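Local coordinates for N-acetylcysteine deacetylase (Bacillus subtilis, PDB 1YSJ), which probably removes the acetyl group from N-acetylcysteine, releasing cysteine and acetate, as a dinuclear-metal hydrolase of the M20 peptidase family, at residues Asn36-Arg39 / Asp40-His44; Ser113-Asp116 / Gly117-His120. The protein carries 1 engineered substitution. All coordinates share one frame; numbering follows the deposited sequence.

From the N terminus, the chain first runs through helix 28-43, whose last two turns make interaction 1. Only after the 52-64 helix and strands 79-84 and 91-97 does it reach interaction 2, in the loop leading to helix 124-139. The two are therefore in series, neither nested nor crossed, and each closes just a short local span: helical turns in the first, a beta turn in the second. Their centres are 11 Å apart, and they meet in space, where E43 OE1 forms a 2.7 Å salt bridge with K114 NZ and L41 O lies 3.4 Å from H120 CD2. The end of the helix is thus tied to the loop preceding metal ligands C122 and H124.

Interaction 1 (Asn36-Arg39 / Asp40-His44); sequences NMRR and DLHEH
R38 and H42 both hold CG anti to the backbone N (chi1 -176° and -173°), which sends the two side chains side by side in the same direction from successive turns of the alpha helix 28-43, an i to i+4 pair. The arginine chain then bends at chi2, bringing NH1 to 3.7 Å from H42 ND1. The guanidinium and imidazole planes are 53° apart, too far from parallel for a stack, and NH1 approaches the ring obliquely while H42 CG lies over one guanidinium face. Water 1 joins the pair: it accepts from R38 NH1 at 3.0 Å, in the guanidinium plane, and is hydrogen-bonded to H42 ND1 at 3.2 Å.

Both groups are also gripped from outside these turns. D125 OD2 pairs with R38 NE and also with H42 ND1, while E382 takes R38 NH2 and E105 takes H42 NE2. Partners at both ring nitrogens, D125 at ND1 and E105 at NE2, probably fix the rotation of the ring, and the network joins the helix to D125, the residue after nickel ligand H124.

Underneath runs ordinary helical bonding. D40 N to N36 O, L41 N to M37 O and H42 N to R38 O keep the turns closed; the fourth link, E43 N to R39 O, measures 2.9 Å. H44 then leaves helical geometry, its N bonded only weakly to the carbonyls of D40 and L41. Buried L41 packs against W61 and against D125 and T128 of helix 124-139, and its CG rests 3.3 Å from the carbonyl oxygen of M37, a selenomethionine.

Interaction 2 (Ser113-Asp116 / Gly117-His120); sequences SKVD and GTMH
S113 OG faces two neighbouring carbonyl oxygens, V115 O and T118 O, 2.7 Å from each, where a type II beta turn from V115 to T118 brings the chain back on itself. A hydroxyl has one proton to give, so which of the two carbonyls receives it remains unsettled. The position is informative all the same: V115 O and T118 O, both acceptors, approach to 3.0 Å, and a hydroxyl proton directed at the pair probably eases the repulsion between them. With chi1 at 170°, OG is anti to the S113 backbone N and beside its carbonyl carbon, which turns the hydroxyl toward the two oxygens.

The turn itself is closed by T118 N to V115 O at 3.1 Å, with an N-H...O angle of 154°. The donor stands above the carbonyl plane, 35° out of it, away from either lone pair. At the corner, the backbone of G117 is turned so that a CB would clash with D116 O, and the conformation calls for glycine.

Beyond this bonded core, V115 and T118 lie alongside each other and point the same way, with CG1 of V115 placed 4.0 Å from CB of T118. Farther out, S113 N is hydrogen-bonded to E105 OE1, which helps position the serine, while the backbones of K114 and M119 bond to E43 and L101 respectively. The whole turn belongs to the loop between strand 91-97 and helix 124-139 of the metal-binding domain, and selenomethionine M119 carries it on toward C122, which binds both nickel ions. Water 2 links the turn's middle peptide to T118: it donates to D116 O at 2.6 Å and is hydrogen-bonded to T118 OG1 at 2.8 Å.

Interaction 1 (Asn36-Arg39 / Asp40-His44)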
loop_
_atom_site.group_PDB
_atom_site.type_symbol
_atom_site.label_atom_id
_atom_site.label_comp_id
_atom_site.label_asym_id
_atom_site.label_seq_id
_atom_site.Cartn_x
_atom_site.Cartn_y
_atom_site.Cartn_z
ATOM N N ASN A 36 -12.775 46.281 -0.243
ATOM C CA ASN A 36 -12.019 46.311 -1.492
ATOM C C ASN A 36 -10.650 45.640 -1.422
ATOM O O ASN A 36 -10.221 45.019 -2.391
ATOM C CB ASN A 36 -11.915 47.740 -2.040
ATOM C CG ASN A 36 -13.190 48.189 -2.741
ATOM O OD1 ASN A 36 -13.406 49.383 -2.958
ATOM N ND2 ASN A 36 -14.044 47.230 -3.100
HETATM N N MSE A 37 -9.976 45.758 -0.280
HETATM C CA MSE A 37 -8.702 45.067 -0.067
HETATM C C MSE A 37 -8.897 43.558 0.051
HETATM O O MSE A 37 -8.158 42.786 -0.557
HETATM C CB MSE A 37 -7.973 45.612 1.162
HETATM C CG MSE A 37 -7.352 46.989 0.943
HETATM SE SE MSE A 37 -6.256 47.574 2.448
HETATM C CE MSE A 37 -7.643 47.756 3.803
ATOM N N ARG A 38 -9.898 43.148 0.828
ATOM C CA ARG A 38 -10.266 41.739 0.958
ATOM C C ARG A 38 -10.536 41.108 -0.407
ATOM O O ARG A 38 -10.059 40.010 -0.696
ATOM C CB ARG A 38 -11.501 41.582 1.859
ATOM C CG ARG A 38 -11.916 40.133 2.137
ATOM C CD ARG A 38 -12.938 39.614 1.125
ATOM N NE ARG A 38 -13.130 38.167 1.228
ATOM C CZ ARG A 38 -14.291 37.541 1.038
ATOM N NH1 ARG A 38 -14.360 36.222 1.159
ATOM N NH2 ARG A 38 -15.386 38.228 0.742
ATOM N N ARG A 39 -11.303 41.811 -1.234
ATOM C CA ARG A 39 -11.738 41.285 -2.525
ATOM C C ARG A 39 -10.631 41.260 -3.566
ATOM O O ARG A 39 -10.592 40.356 -4.398
ATOM C CB ARG A 39 -12.935 42.061 -3.041
ATOM C CG ARG A 39 -14.168 41.858 -2.209
ATOM C CD ARG A 39 -15.323 42.594 -2.817
ATOM N NE ARG A 39 -16.516 42.475 -1.987
ATOM C CZ ARG A 39 -17.734 42.819 -2.385
ATOM N NH1 ARG A 39 -17.922 43.297 -3.610
ATOM N NH2 ARG A 39 -18.762 42.680 -1.557
ATOM N N ASP A 40 -9.736 42.244 -3.514
ATOM C CA ASP A 40 -8.562 42.261 -4.380
ATOM C C ASP A 40 -7.672 41.042 -4.135
ATOM O O ASP A 40 -7.167 40.439 -5.083
ATOM C CB ASP A 40 -7.761 43.551 -4.190
ATOM C CG ASP A 40 -6.512 43.602 -5.064
ATOM O OD1 ASP A 40 -6.513 43.020 -6.171
ATOM O OD2 ASP A 40 -5.523 44.232 -4.640
ATOM N N LEU A 41 -7.491 40.686 -2.865
ATOM C CA LEU A 41 -6.721 39.506 -2.492
ATOM C C LEU A 41 -7.431 38.199 -2.855
ATOM O O LEU A 41 -6.810 37.284 -3.394
ATOM C CB LEU A 41 -6.386 39.534 -1.000
ATOM C CG LEU A 41 -5.620 40.752 -0.464
ATOM C CD1 LEU A 41 -5.357 40.561 1.009
ATOM C CD2 LEU A 41 -4.313 41.030 -1.224
ATOM N N HIS A 42 -8.729 38.129 -2.560
ATOM C CA HIS A 42 -9.568 36.965 -2.859
ATOM C C HIS A 42 -9.609 36.679 -4.361
ATOM O O HIS A 42 -9.611 35.524 -4.790
ATOM C CB HIS A 42 -10.987 37.202 -2.327
ATOM C CG HIS A 42 -11.888 36.011 -2.438
ATOM N ND1 HIS A 42 -12.003 35.069 -1.438
ATOM C CD2 HIS A 42 -12.726 35.614 -3.427
ATOM C CE1 HIS A 42 -12.863 34.136 -1.809
ATOM N NE2 HIS A 42 -13.316 34.445 -3.012
ATOM N N GLU A 43 -9.635 37.752 -5.144
ATOM C CA GLU A 43 -9.656 37.690 -6.597
ATOM C C GLU A 43 -8.319 37.249 -7.184
ATOM O O GLU A 43 -8.282 36.620 -8.241
ATOM C CB GLU A 43 -10.008 39.069 -7.138
ATOM C CG GLU A 43 -10.555 39.094 -8.538
ATOM C CD GLU A 43 -11.145 40.443 -8.883
ATOM O OE1 GLU A 43 -11.311 40.720 -10.090
ATOM O OE2 GLU A 43 -11.440 41.228 -7.947
ATOM N N HIS A 44 -7.228 37.598 -6.505
ATOM C CA HIS A 44 -5.882 37.255 -6.953
ATOM C C HIS A 44 -5.132 36.448 -5.879
ATOM O O HIS A 44 -4.162 36.934 -5.288
ATOM C CB HIS A 44 -5.107 38.521 -7.330
ATOM C CG HIS A 44 -5.819 39.392 -8.320
ATOM N ND1 HIS A 44 -6.006 39.024 -9.636
ATOM C CD2 HIS A 44 -6.393 40.611 -8.184
ATOM C CE1 HIS A 44 -6.661 39.981 -10.269
ATOM N NE2 HIS A 44 -6.906 40.955 -9.411
HETATM O O HOH W 1 -12.254 34.204 1.657
#

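Interaction 2 (Ser113-Asp116 / Gly117-His120)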
loop_
_atom_site.group_PDB
_atom_site.type_symbol
_atom_site.label_atom_id
_atom_site.label_comp_id
_atom_site.label_asym_id
_atom_site.label_seq_id
_atom_site.Cartn_x
_atom_site.Cartn_y
_atom_site.Cartn_z
ATOM N N SER A 113 -11.795 34.111 -7.352
ATOM C CA SER A 113 -10.451 33.934 -7.891
ATOM C C SER A 113 -10.447 33.959 -9.412
ATOM O O SER A 113 -11.215 33.240 -10.062
ATOM C CB SER A 113 -9.843 32.622 -7.398
ATOM O OG SER A 113 -8.648 32.323 -8.095
ATOM N N LYS A 114 -9.584 34.806 -9.964
ATOM C CA LYS A 114 -9.348 34.854 -11.401
ATOM C C LYS A 114 -8.224 33.885 -11.784
ATOM O O LYS A 114 -7.874 33.758 -12.959
ATOM C CB LYS A 114 -9.036 36.287 -11.847
ATOM C CG LYS A 114 -10.242 37.212 -11.759
ATOM C CD LYS A 114 -9.962 38.596 -12.335
ATOM C CE LYS A 114 -11.194 39.158 -13.057
ATOM N NZ LYS A 114 -12.368 39.402 -12.161
ATOM N N VAL A 115 -7.680 33.204 -10.777
ATOM C CA VAL A 115 -6.683 32.157 -10.965
ATOM C C VAL A 115 -7.328 30.783 -10.737
ATOM O O VAL A 115 -7.555 30.375 -9.594
ATOM C CB VAL A 115 -5.485 32.336 -9.994
ATOM C CG1 VAL A 115 -4.375 31.325 -10.306
ATOM C CG2 VAL A 115 -4.958 33.779 -10.032
ATOM N N ASP A 116 -7.625 30.080 -11.829
ATOM C CA ASP A 116 -8.251 28.757 -11.775
ATOM C C ASP A 116 -7.396 27.740 -11.016
ATOM O O ASP A 116 -6.206 27.582 -11.292
ATOM C CB ASP A 116 -8.546 28.241 -13.189
ATOM C CG ASP A 116 -9.640 29.041 -13.905
ATOM O OD1 ASP A 116 -9.794 28.844 -15.128
ATOM O OD2 ASP A 116 -10.348 29.856 -13.264
ATOM N N GLY A 117 -8.012 27.057 -10.055
ATOM C CA GLY A 117 -7.320 26.055 -9.259
ATOM C C GLY A 117 -6.696 26.613 -7.991
ATOM O O GLY A 117 -6.148 25.861 -7.192
ATOM N N THR A 118 -6.770 27.934 -7.818
ATOM C CA THR A 118 -6.317 28.591 -6.595
ATOM C C THR A 118 -7.465 29.394 -5.979
ATOM O O THR A 118 -8.244 30.031 -6.692
ATOM C CB THR A 118 -5.077 29.485 -6.846
ATOM O OG1 THR A 118 -4.056 28.711 -7.485
ATOM C CG2 THR A 118 -4.507 30.034 -5.535
HETATM N N MSE A 119 -7.574 29.342 -4.653
HETATM C CA MSE A 119 -8.645 30.023 -3.933
HETATM C C MSE A 119 -8.297 30.289 -2.477
HETATM O O MSE A 119 -7.695 29.447 -1.813
HETATM C CB MSE A 119 -9.947 29.217 -3.997
HETATM C CG MSE A 119 -11.011 29.679 -3.014
HETATM SE SE MSE A 119 -12.577 28.531 -2.884
HETATM C CE MSE A 119 -11.756 26.855 -3.293
ATOM N N HIS A 120 -8.707 31.459 -1.995
ATOM C CA HIS A 120 -8.682 31.774 -0.575
ATOM C C HIS A 120 -9.853 31.091 0.137
ATOM O O HIS A 120 -10.812 31.747 0.552
ATOM C CB HIS A 120 -8.717 33.296 -0.365
ATOM C CG HIS A 120 -7.360 33.926 -0.306
ATOM N ND1 HIS A 120 -6.462 33.661 0.706
ATOM C CD2 HIS A 120 -6.751 34.813 -1.126
ATOM C CE1 HIS A 120 -5.353 34.350 0.500
ATOM N NE2 HIS A 120 -5.503 35.056 -0.607
HETATM O O HOH W 2 -4.021 27.310 -9.871
#